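Local coordinates for protein Kiaa0380 (Homo sapiens, PDB 1HTJ) that probably links heterotrimeric G protein signalling to Rho GTPases, through an RGS-like domain belonging to a guanine nucleotide exchange factor, at residues Arg40-Arg49 and Glu166-Leu177; Val97-Ile107 and Val120-Ala128. The protein carries 3 engineered substitutions. One frame throughout, in Å; residues are numbered along the deposited sequence.

Contact 1: Arg40-Arg49 and Glu166-Leu177; sequences RPAHLGVFLR and ERQVAEKQLAAL
Arg49 and Gln173 form the main polar link across a nearly parallel pair of helices, inclined by 19°, in the all-helical RGS-like domain. Arg49 NH1 donates to Gln173 OE1 at 2.8 Å; the oxygen lies close to the guanidinium plane, though the donor is tilted out of the amide plane. The Gln173 chain leaves with CG anti to its carbonyl carbon (chi1 -53°) and bends again at chi2, turning the amide back along its own helix, where NE2 donates to Val169 O at 3.2 Å. Asp155 takes a further bond from NE2, so both ends of this buried amide are engaged. At the other end Arg40 NH2 and Glu166 OE2 make a salt bridge of 2.5 Å, its hydrogen bond bent and weak, the charged planes 64° apart. One face of the Arg49 guanidinium rests on Ala176, whose CB sits 3.4 Å from CZ. A leucine in place of Arg49 has no N-H to offer, and would probably leave Gln173 OE1 without this partner and the Ala176 methyl less covered. The same Gln173 side chain is a knob into the hole formed by Ala42, Gly45, Val46 and Arg49. Gly45 lacks a beta carbon, which lets Gln173 CB settle 3.8 Å from Gly45 CA. Two alanines bring the backbones closest, Ala42 CA and Ala170 CA being 3.8 Å apart. Toward the C-terminal end Leu177 CD2 packs 3.5 Å from Arg49 N.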
loop_
_atom_site.group_PDB
_atom_site.type_symbol
_atom_site.label_atom_id
_atom_site.label_comp_id
_atom_site.label_asym_id
_atom_site.label_seq_id
_atom_site.Cartn_x
_atom_site.Cartn_y
_atom_site.Cartn_z
ATOM N N ARG A 40 10.746 2.461 -3.770
ATOM C CA ARG A 40 11.023 3.874 -3.505
ATOM C C ARG A 40 9.969 4.439 -2.560
ATOM O O ARG A 40 8.903 4.875 -2.987
ATOM C CB ARG A 40 11.034 4.648 -4.820
ATOM C CG ARG A 40 11.655 3.871 -5.969
ATOM C CD ARG A 40 12.949 3.175 -5.542
ATOM N NE ARG A 40 13.832 4.115 -4.870
ATOM C CZ ARG A 40 14.343 5.185 -5.466
ATOM N NH1 ARG A 40 14.055 5.424 -6.740
ATOM N NH2 ARG A 40 15.111 6.034 -4.791
ATOM N N PRO A 41 10.273 4.447 -1.252
ATOM C CA PRO A 41 9.410 4.929 -0.168
ATOM C C PRO A 41 8.837 6.337 -0.323
ATOM O O PRO A 41 7.653 6.555 -0.075
ATOM C CB PRO A 41 10.305 4.807 1.066
ATOM C CG PRO A 41 11.230 3.685 0.700
ATOM C CD PRO A 41 11.578 4.026 -0.720
ATOM N N ALA A 42 9.676 7.285 -0.716
ATOM C CA ALA A 42 9.231 8.667 -0.885
ATOM C C ALA A 42 8.170 8.781 -1.978
ATOM O O ALA A 42 7.127 9.420 -1.786
ATOM C CB ALA A 42 10.424 9.565 -1.215
ATOM N N HIS A 43 8.456 8.161 -3.118
ATOM C CA HIS A 43 7.570 8.167 -4.266
ATOM C C HIS A 43 6.265 7.463 -3.934
ATOM O O HIS A 43 5.173 7.955 -4.255
ATOM C CB HIS A 43 8.259 7.478 -5.440
ATOM C CG HIS A 43 9.442 8.230 -5.958
ATOM N ND1 HIS A 43 10.597 8.395 -5.224
ATOM C CD2 HIS A 43 9.619 8.935 -7.102
ATOM C CE1 HIS A 43 11.432 9.172 -5.890
ATOM N NE2 HIS A 43 10.863 9.515 -7.032
ATOM N N LEU A 44 6.388 6.312 -3.279
ATOM C CA LEU A 44 5.234 5.533 -2.882
ATOM C C LEU A 44 4.374 6.397 -1.974
ATOM O O LEU A 44 3.155 6.405 -2.083
ATOM C CB LEU A 44 5.680 4.272 -2.137
ATOM C CG LEU A 44 4.551 3.312 -1.746
ATOM C CD1 LEU A 44 3.933 2.721 -2.995
ATOM C CD2 LEU A 44 5.103 2.196 -0.852
ATOM N N GLY A 45 5.025 7.123 -1.078
ATOM C CA GLY A 45 4.326 8.002 -0.164
ATOM C C GLY A 45 3.541 9.053 -0.923
ATOM O O GLY A 45 2.366 9.271 -0.648
ATOM N N VAL A 46 4.181 9.710 -1.882
ATOM C CA VAL A 46 3.507 10.724 -2.680
ATOM C C VAL A 46 2.275 10.076 -3.334
ATOM O O VAL A 46 1.162 10.589 -3.233
ATOM C CB VAL A 46 4.449 11.279 -3.786
ATOM C CG1 VAL A 46 3.664 12.127 -4.773
ATOM C CG2 VAL A 46 5.563 12.099 -3.154
ATOM N N PHE A 47 2.485 8.947 -3.999
ATOM C CA PHE A 47 1.408 8.232 -4.657
ATOM C C PHE A 47 0.289 7.879 -3.673
ATOM O O PHE A 47 -0.898 7.976 -4.003
ATOM C CB PHE A 47 1.970 6.966 -5.322
ATOM C CG PHE A 47 0.942 6.159 -6.096
ATOM C CD1 PHE A 47 0.015 6.794 -6.931
ATOM C CD2 PHE A 47 0.910 4.761 -5.994
ATOM C CE1 PHE A 47 -0.925 6.055 -7.651
ATOM C CE2 PHE A 47 -0.020 4.016 -6.706
ATOM C CZ PHE A 47 -0.948 4.670 -7.543
ATOM N N LEU A 48 0.669 7.489 -2.460
ATOM C CA LEU A 48 -0.303 7.109 -1.443
ATOM C C LEU A 48 -1.142 8.303 -0.990
ATOM O O LEU A 48 -2.327 8.173 -0.706
ATOM C CB LEU A 48 0.421 6.461 -0.250
ATOM C CG LEU A 48 0.824 4.990 -0.440
ATOM C CD1 LEU A 48 1.761 4.547 0.666
ATOM C CD2 LEU A 48 -0.424 4.135 -0.415
ATOM N N ARG A 49 -0.528 9.474 -0.934
ATOM C CA ARG A 49 -1.257 10.672 -0.533
ATOM C C ARG A 49 -2.388 10.920 -1.528
ATOM O O ARG A 49 -3.491 11.287 -1.147
ATOM C CB ARG A 49 -0.298 11.875 -0.474
ATOM C CG ARG A 49 0.634 11.792 0.722
ATOM C CD ARG A 49 1.668 12.892 0.745
ATOM N NE ARG A 49 1.082 14.211 0.920
ATOM C CZ ARG A 49 1.793 15.304 1.197
ATOM N NH1 ARG A 49 3.103 15.228 1.323
ATOM N NH2 ARG A 49 1.196 16.477 1.361
ATOM N N GLU A 166 16.344 9.894 1.486
ATOM C CA GLU A 166 15.125 9.229 1.078
ATOM C C GLU A 166 14.258 8.827 2.252
ATOM O O GLU A 166 13.029 8.835 2.155
ATOM C CB GLU A 166 15.442 8.002 0.234
ATOM C CG GLU A 166 14.203 7.374 -0.363
ATOM C CD GLU A 166 14.523 6.378 -1.448
ATOM O OE1 GLU A 166 15.263 5.418 -1.163
ATOM O OE2 GLU A 166 14.034 6.555 -2.580
ATOM N N ARG A 167 14.892 8.463 3.359
ATOM C CA ARG A 167 14.137 8.076 4.535
ATOM C C ARG A 167 13.453 9.312 5.084
ATOM O O ARG A 167 12.313 9.256 5.536
ATOM C CB ARG A 167 15.055 7.461 5.596
ATOM C CG ARG A 167 14.503 7.565 7.003
ATOM C CD ARG A 167 14.768 6.316 7.835
ATOM N NE ARG A 167 14.393 6.541 9.234
ATOM C CZ ARG A 167 14.037 5.585 10.084
ATOM N NH1 ARG A 167 14.007 4.318 9.688
ATOM N NH2 ARG A 167 13.685 5.900 11.326
ATOM N N GLN A 168 14.155 10.433 5.027
ATOM C CA GLN A 168 13.614 11.684 5.527
ATOM C C GLN A 168 12.446 12.198 4.693
ATOM O O GLN A 168 11.476 12.712 5.238
ATOM C CB GLN A 168 14.720 12.734 5.594
ATOM C CG GLN A 168 15.718 12.468 6.706
ATOM C CD GLN A 168 16.862 13.461 6.712
ATOM O OE1 GLN A 168 17.608 13.570 5.729
ATOM N NE2 GLN A 168 17.011 14.194 7.816
ATOM N N VAL A 169 12.542 12.064 3.376
ATOM C CA VAL A 169 11.469 12.514 2.502
ATOM C C VAL A 169 10.269 11.583 2.661
ATOM O O VAL A 169 9.130 12.040 2.746
ATOM C CB VAL A 169 11.904 12.520 1.019
ATOM C CG1 VAL A 169 10.705 12.846 0.126
ATOM C CG2 VAL A 169 13.018 13.545 0.803
ATOM N N ALA A 170 10.538 10.282 2.723
ATOM C CA ALA A 170 9.476 9.294 2.868
ATOM C C ALA A 170 8.732 9.524 4.170
ATOM O O ALA A 170 7.510 9.430 4.231
ATOM C CB ALA A 170 10.049 7.899 2.852
ATOM N N GLU A 171 9.490 9.828 5.210
ATOM C CA GLU A 171 8.935 10.068 6.526
ATOM C C GLU A 171 7.948 11.233 6.490
ATOM O O GLU A 171 6.877 11.167 7.087
ATOM C CB GLU A 171 10.075 10.379 7.496
ATOM C CG GLU A 171 9.853 9.894 8.910
ATOM C CD GLU A 171 10.872 10.477 9.869
ATOM O OE1 GLU A 171 12.092 10.383 9.571
ATOM O OE2 GLU A 171 10.451 11.027 10.915
ATOM N N LYS A 172 8.318 12.297 5.787
ATOM C CA LYS A 172 7.474 13.482 5.669
ATOM C C LYS A 172 6.135 13.127 5.022
ATOM O O LYS A 172 5.094 13.712 5.347
ATOM C CB LYS A 172 8.192 14.554 4.838
ATOM C CG LYS A 172 7.411 15.850 4.709
ATOM C CD LYS A 172 8.211 16.930 3.975
ATOM C CE LYS A 172 7.385 18.225 3.834
ATOM N NZ LYS A 172 8.041 19.294 2.998
ATOM N N GLN A 173 6.174 12.166 4.105
ATOM C CA GLN A 173 4.977 11.707 3.428
ATOM C C GLN A 173 4.122 10.909 4.400
ATOM O O GLN A 173 2.899 11.053 4.440
ATOM C CB GLN A 173 5.335 10.813 2.236
ATOM C CG GLN A 173 6.319 11.424 1.249
ATOM C CD GLN A 173 5.986 12.873 0.912
ATOM O OE1 GLN A 173 4.855 13.192 0.535
ATOM N NE2 GLN A 173 6.973 13.755 1.049
ATOM N N LEU A 174 4.769 10.057 5.185
ATOM C CA LEU A 174 4.037 9.230 6.125
ATOM C C LEU A 174 3.308 10.125 7.120
ATOM O O LEU A 174 2.169 9.861 7.493
ATOM C CB LEU A 174 4.998 8.272 6.830
ATOM C CG LEU A 174 4.409 7.335 7.892
ATOM C CD1 LEU A 174 3.150 6.660 7.355
ATOM C CD2 LEU A 174 5.474 6.287 8.293
ATOM N N ALA A 175 3.969 11.195 7.540
ATOM C CA ALA A 175 3.364 12.136 8.477
ATOM C C ALA A 175 2.143 12.786 7.824
ATOM O O ALA A 175 1.117 12.982 8.468
ATOM C CB ALA A 175 4.376 13.216 8.868
ATOM N N ALA A 176 2.270 13.125 6.546
ATOM C CA ALA A 176 1.181 13.761 5.822
ATOM C C ALA A 176 0.007 12.777 5.625
ATOM O O ALA A 176 -1.162 13.183 5.675
ATOM C CB ALA A 176 1.683 14.279 4.488
ATOM N N LEU A 177 0.315 11.491 5.430
ATOM C CA LEU A 177 -0.730 10.488 5.238
ATOM C C LEU A 177 -1.541 10.319 6.513
ATOM O O LEU A 177 -2.761 10.109 6.472
ATOM C CB LEU A 177 -0.118 9.152 4.803
ATOM C CG LEU A 177 0.267 9.095 3.315
ATOM C CD1 LEU A 177 1.380 8.082 3.100
ATOM C CD2 LEU A 177 -0.949 8.768 2.473
#

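Contact 2: Val97-Ile107 and Val120-Ala128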
loop_
_atom_site.group_PDB
_atom_site.type_symbol
_atom_site.label_atom_id
_atom_site.label_comp_id
_atom_site.label_asym_id
_atom_site.label_seq_id
_atom_site.Cartn_x
_atom_site.Cartn_y
_atom_site.Cartn_z
ATOM N N VAL A 97 -11.281 -6.040 -1.102
ATOM C CA VAL A 97 -10.717 -6.240 -2.416
ATOM C C VAL A 97 -11.459 -7.476 -2.909
ATOM O O VAL A 97 -11.426 -8.530 -2.279
ATOM C CB VAL A 97 -9.208 -6.525 -2.360
ATOM C CG1 VAL A 97 -8.722 -6.969 -3.723
ATOM C CG2 VAL A 97 -8.460 -5.279 -1.920
ATOM N N LYS A 98 -12.163 -7.340 -4.019
ATOM C CA LYS A 98 -12.900 -8.472 -4.530
ATOM C C LYS A 98 -11.988 -9.375 -5.367
ATOM O O LYS A 98 -11.202 -8.895 -6.186
ATOM C CB LYS A 98 -14.095 -7.989 -5.356
ATOM C CG LYS A 98 -15.052 -9.112 -5.699
ATOM C CD LYS A 98 -15.921 -8.792 -6.907
ATOM C CE LYS A 98 -16.391 -10.091 -7.567
ATOM N NZ LYS A 98 -15.239 -10.926 -8.068
ATOM N N ILE A 99 -12.085 -10.684 -5.140
ATOM C CA ILE A 99 -11.278 -11.658 -5.878
ATOM C C ILE A 99 -12.145 -12.873 -6.213
ATOM O O ILE A 99 -13.192 -13.079 -5.598
ATOM C CB ILE A 99 -10.038 -12.114 -5.048
ATOM C CG1 ILE A 99 -10.482 -12.888 -3.795
ATOM C CG2 ILE A 99 -9.207 -10.896 -4.660
ATOM C CD1 ILE A 99 -9.330 -13.401 -2.915
ATOM N N PRO A 100 -11.731 -13.684 -7.202
ATOM C CA PRO A 100 -12.499 -14.872 -7.590
ATOM C C PRO A 100 -12.891 -15.745 -6.400
ATOM O O PRO A 100 -12.071 -16.017 -5.514
ATOM C CB PRO A 100 -11.548 -15.596 -8.544
ATOM C CG PRO A 100 -10.840 -14.472 -9.199
ATOM C CD PRO A 100 -10.530 -13.547 -8.045
ATOM N N GLU A 101 -14.147 -16.181 -6.401
ATOM C CA GLU A 101 -14.703 -17.038 -5.354
ATOM C C GLU A 101 -13.843 -18.271 -5.074
ATOM O O GLU A 101 -13.768 -18.744 -3.943
ATOM C CB GLU A 101 -16.111 -17.487 -5.754
ATOM C CG GLU A 101 -17.116 -16.345 -5.883
ATOM C CD GLU A 101 -17.597 -15.815 -4.533
ATOM O OE1 GLU A 101 -18.282 -16.578 -3.807
ATOM O OE2 GLU A 101 -17.290 -14.640 -4.201
HETATM N N MSE A 102 -13.204 -18.792 -6.116
HETATM C CA MSE A 102 -12.348 -19.969 -5.990
HETATM C C MSE A 102 -11.103 -19.603 -5.173
HETATM O O MSE A 102 -10.673 -20.362 -4.301
HETATM C CB MSE A 102 -11.938 -20.454 -7.385
HETATM C CG MSE A 102 -11.730 -21.958 -7.525
HETATM SE SE MSE A 102 -13.365 -23.024 -7.430
HETATM C CE MSE A 102 -14.301 -22.245 -8.931
ATOM N N LEU A 103 -10.535 -18.434 -5.461
ATOM C CA LEU A 103 -9.341 -17.953 -4.768
ATOM C C LEU A 103 -9.660 -17.554 -3.332
ATOM O O LEU A 103 -8.918 -17.887 -2.410
ATOM C CB LEU A 103 -8.739 -16.758 -5.522
ATOM C CG LEU A 103 -7.416 -16.186 -4.998
ATOM C CD1 LEU A 103 -6.374 -17.293 -4.869
ATOM C CD2 LEU A 103 -6.927 -15.096 -5.935
ATOM N N GLN A 104 -10.766 -16.835 -3.162
ATOM C CA GLN A 104 -11.226 -16.382 -1.852
ATOM C C GLN A 104 -11.318 -17.536 -0.860
ATOM O O GLN A 104 -11.003 -17.384 0.323
ATOM C CB GLN A 104 -12.603 -15.732 -1.979
ATOM C CG GLN A 104 -13.218 -15.334 -0.653
ATOM C CD GLN A 104 -13.133 -13.845 -0.415
ATOM O OE1 GLN A 104 -12.220 -13.182 -0.913
ATOM N NE2 GLN A 104 -14.081 -13.305 0.353
ATOM N N ALA A 105 -11.761 -18.688 -1.350
ATOM C CA ALA A 105 -11.908 -19.878 -0.520
ATOM C C ALA A 105 -10.568 -20.444 -0.065
ATOM O O ALA A 105 -10.404 -20.787 1.101
ATOM C CB ALA A 105 -12.693 -20.946 -1.277
ATOM N N GLU A 106 -9.622 -20.554 -0.992
ATOM C CA GLU A 106 -8.292 -21.071 -0.681
ATOM C C GLU A 106 -7.609 -20.167 0.341
ATOM O O GLU A 106 -7.058 -20.636 1.339
ATOM C CB GLU A 106 -7.438 -21.118 -1.951
ATOM C CG GLU A 106 -7.244 -22.495 -2.571
ATOM C CD GLU A 106 -6.104 -23.275 -1.944
ATOM O OE1 GLU A 106 -6.243 -23.705 -0.785
ATOM O OE2 GLU A 106 -5.065 -23.455 -2.613
ATOM N N ILE A 107 -7.639 -18.865 0.072
ATOM C CA ILE A 107 -7.020 -17.885 0.958
ATOM C C ILE A 107 -7.646 -17.932 2.346
ATOM O O ILE A 107 -6.934 -17.967 3.346
ATOM C CB ILE A 107 -7.132 -16.466 0.364
ATOM C CG1 ILE A 107 -6.140 -16.325 -0.793
ATOM C CG2 ILE A 107 -6.851 -15.422 1.417
ATOM C CD1 ILE A 107 -6.229 -15.009 -1.528
ATOM N N VAL A 120 -1.272 -18.155 -2.806
ATOM C CA VAL A 120 -2.585 -17.611 -3.088
ATOM C C VAL A 120 -2.583 -16.082 -2.956
ATOM O O VAL A 120 -3.214 -15.394 -3.754
ATOM C CB VAL A 120 -3.650 -18.227 -2.152
ATOM C CG1 VAL A 120 -3.813 -19.698 -2.455
ATOM C CG2 VAL A 120 -3.246 -18.055 -0.710
ATOM N N LEU A 121 -1.873 -15.548 -1.966
ATOM C CA LEU A 121 -1.831 -14.099 -1.811
ATOM C C LEU A 121 -1.202 -13.477 -3.047
ATOM O O LEU A 121 -1.623 -12.406 -3.492
ATOM C CB LEU A 121 -1.078 -13.696 -0.538
ATOM C CG LEU A 121 -1.969 -13.834 0.709
ATOM C CD1 LEU A 121 -1.244 -13.389 1.955
ATOM C CD2 LEU A 121 -3.223 -13.011 0.515
ATOM N N CYS A 122 -0.211 -14.164 -3.614
ATOM C CA CYS A 122 0.453 -13.698 -4.827
ATOM C C CYS A 122 -0.606 -13.714 -5.930
ATOM O O CYS A 122 -0.681 -12.809 -6.762
ATOM C CB CYS A 122 1.602 -14.640 -5.182
ATOM S SG CYS A 122 2.885 -13.908 -6.218
ATOM N N GLU A 123 -1.436 -14.752 -5.928
ATOM C CA GLU A 123 -2.501 -14.846 -6.917
ATOM C C GLU A 123 -3.472 -13.685 -6.701
ATOM O O GLU A 123 -4.002 -13.129 -7.658
ATOM C CB GLU A 123 -3.262 -16.171 -6.775
ATOM C CG GLU A 123 -2.584 -17.386 -7.402
ATOM C CD GLU A 123 -3.360 -18.677 -7.160
ATOM O OE1 GLU A 123 -4.551 -18.739 -7.544
ATOM O OE2 GLU A 123 -2.776 -19.629 -6.584
ATOM N N ALA A 124 -3.705 -13.336 -5.434
ATOM C CA ALA A 124 -4.619 -12.253 -5.088
ATOM C C ALA A 124 -4.045 -10.924 -5.552
ATOM O O ALA A 124 -4.753 -10.095 -6.109
ATOM C CB ALA A 124 -4.877 -12.228 -3.577
ATOM N N GLN A 125 -2.756 -10.725 -5.329
ATOM C CA GLN A 125 -2.127 -9.495 -5.758
ATOM C C GLN A 125 -2.424 -9.256 -7.237
ATOM O O GLN A 125 -2.777 -8.134 -7.632
ATOM C CB GLN A 125 -0.613 -9.551 -5.531
ATOM C CG GLN A 125 -0.213 -9.398 -4.083
ATOM C CD GLN A 125 1.288 -9.328 -3.897
ATOM O OE1 GLN A 125 2.006 -10.263 -4.233
ATOM N NE2 GLN A 125 1.772 -8.220 -3.358
ATOM N N GLU A 126 -2.296 -10.304 -8.053
ATOM C CA GLU A 126 -2.554 -10.189 -9.489
ATOM C C GLU A 126 -3.950 -9.642 -9.755
ATOM O O GLU A 126 -4.150 -8.850 -10.675
ATOM C CB GLU A 126 -2.429 -11.546 -10.189
ATOM C CG GLU A 126 -1.099 -12.251 -9.996
ATOM C CD GLU A 126 0.090 -11.364 -10.312
ATOM O OE1 GLU A 126 0.179 -10.838 -11.453
ATOM O OE2 GLU A 126 0.946 -11.199 -9.410
ATOM N N ALA A 127 -4.917 -10.064 -8.949
ATOM C CA ALA A 127 -6.293 -9.610 -9.123
ATOM C C ALA A 127 -6.464 -8.113 -8.863
ATOM O O ALA A 127 -7.332 -7.469 -9.449
ATOM C CB ALA A 127 -7.217 -10.399 -8.206
ATOM N N ALA A 128 -5.637 -7.561 -7.985
ATOM C CA ALA A 128 -5.725 -6.149 -7.643
ATOM C C ALA A 128 -4.957 -5.246 -8.606
ATOM O O ALA A 128 -5.209 -4.041 -8.659
ATOM C CB ALA A 128 -5.204 -5.934 -6.228
#
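The carboxylate of Glu123 meets Leu103 through one oxygen, OE1 lying 3.5 Å from Leu103 CD1, while the carboxylate of Glu106 brings OE2 to 4.0 Å from Val120 CG1. These acidic groups border an antiparallel helical hairpin, in which the segments 101-107 and 120-128 of helices 101-112 and 118-144 run at 144° to each other and a short turn joins the helices. The contact is held by packing alone, mostly of apolar side chains, with the two acids at its border. Leu103 carries its CG anti to the backbone N (chi1 -176°), and the two methyls of its branched end rest side by side on the facing helix: CD1 leans on the Glu123 chain, and CD2 reaches the backbone at Ala124 N, 3.7 Å away. A residue as small as Ala124 suits this place because it leaves the backbone accessible to the leucine, while its own methyl receives Ile107 CD1 at 3.7 Å. Long, branched Ile107 also reaches Leu121 CD2. Phe62 of helix 58-69 packs against Ala124 and Val97, and Tyr69 against Leu121, so helix 58-69 covers one flank of the hairpin. Before helix 101-112, with Pro100 at its N-cap, the loop continues the apolar seam, Ile99 CG2 lying 4.1 Å from Ala127 CB. Packing is tightest near the turn, where Ile107 and Val120 lie alongside each other, pointing opposite ways, and Ile107 CG1 comes within 3.4 Å of Val120 CG2.

In the fold
After two short helices, 27-32 and 34-39, the chain forms helix 41-54, the early half of contact 1, and then passes through helices 58-69 and 76-89. Contact 2 comes next: helix 101-112 passes through a five-residue turn into helix 118-144, closing a short local loop. Helix 118-144 then runs on until its later residues Gln135, Ile136 and Tyr139 touch helix 41-54, bridging the two regions. Helix 163-182 finally closes contact 1 across 116 intervening residues, a long loop that encloses the whole of contact 2. The centres lie 28 Å apart, on opposite sides of the chain's middle, and the two contacts do not touch.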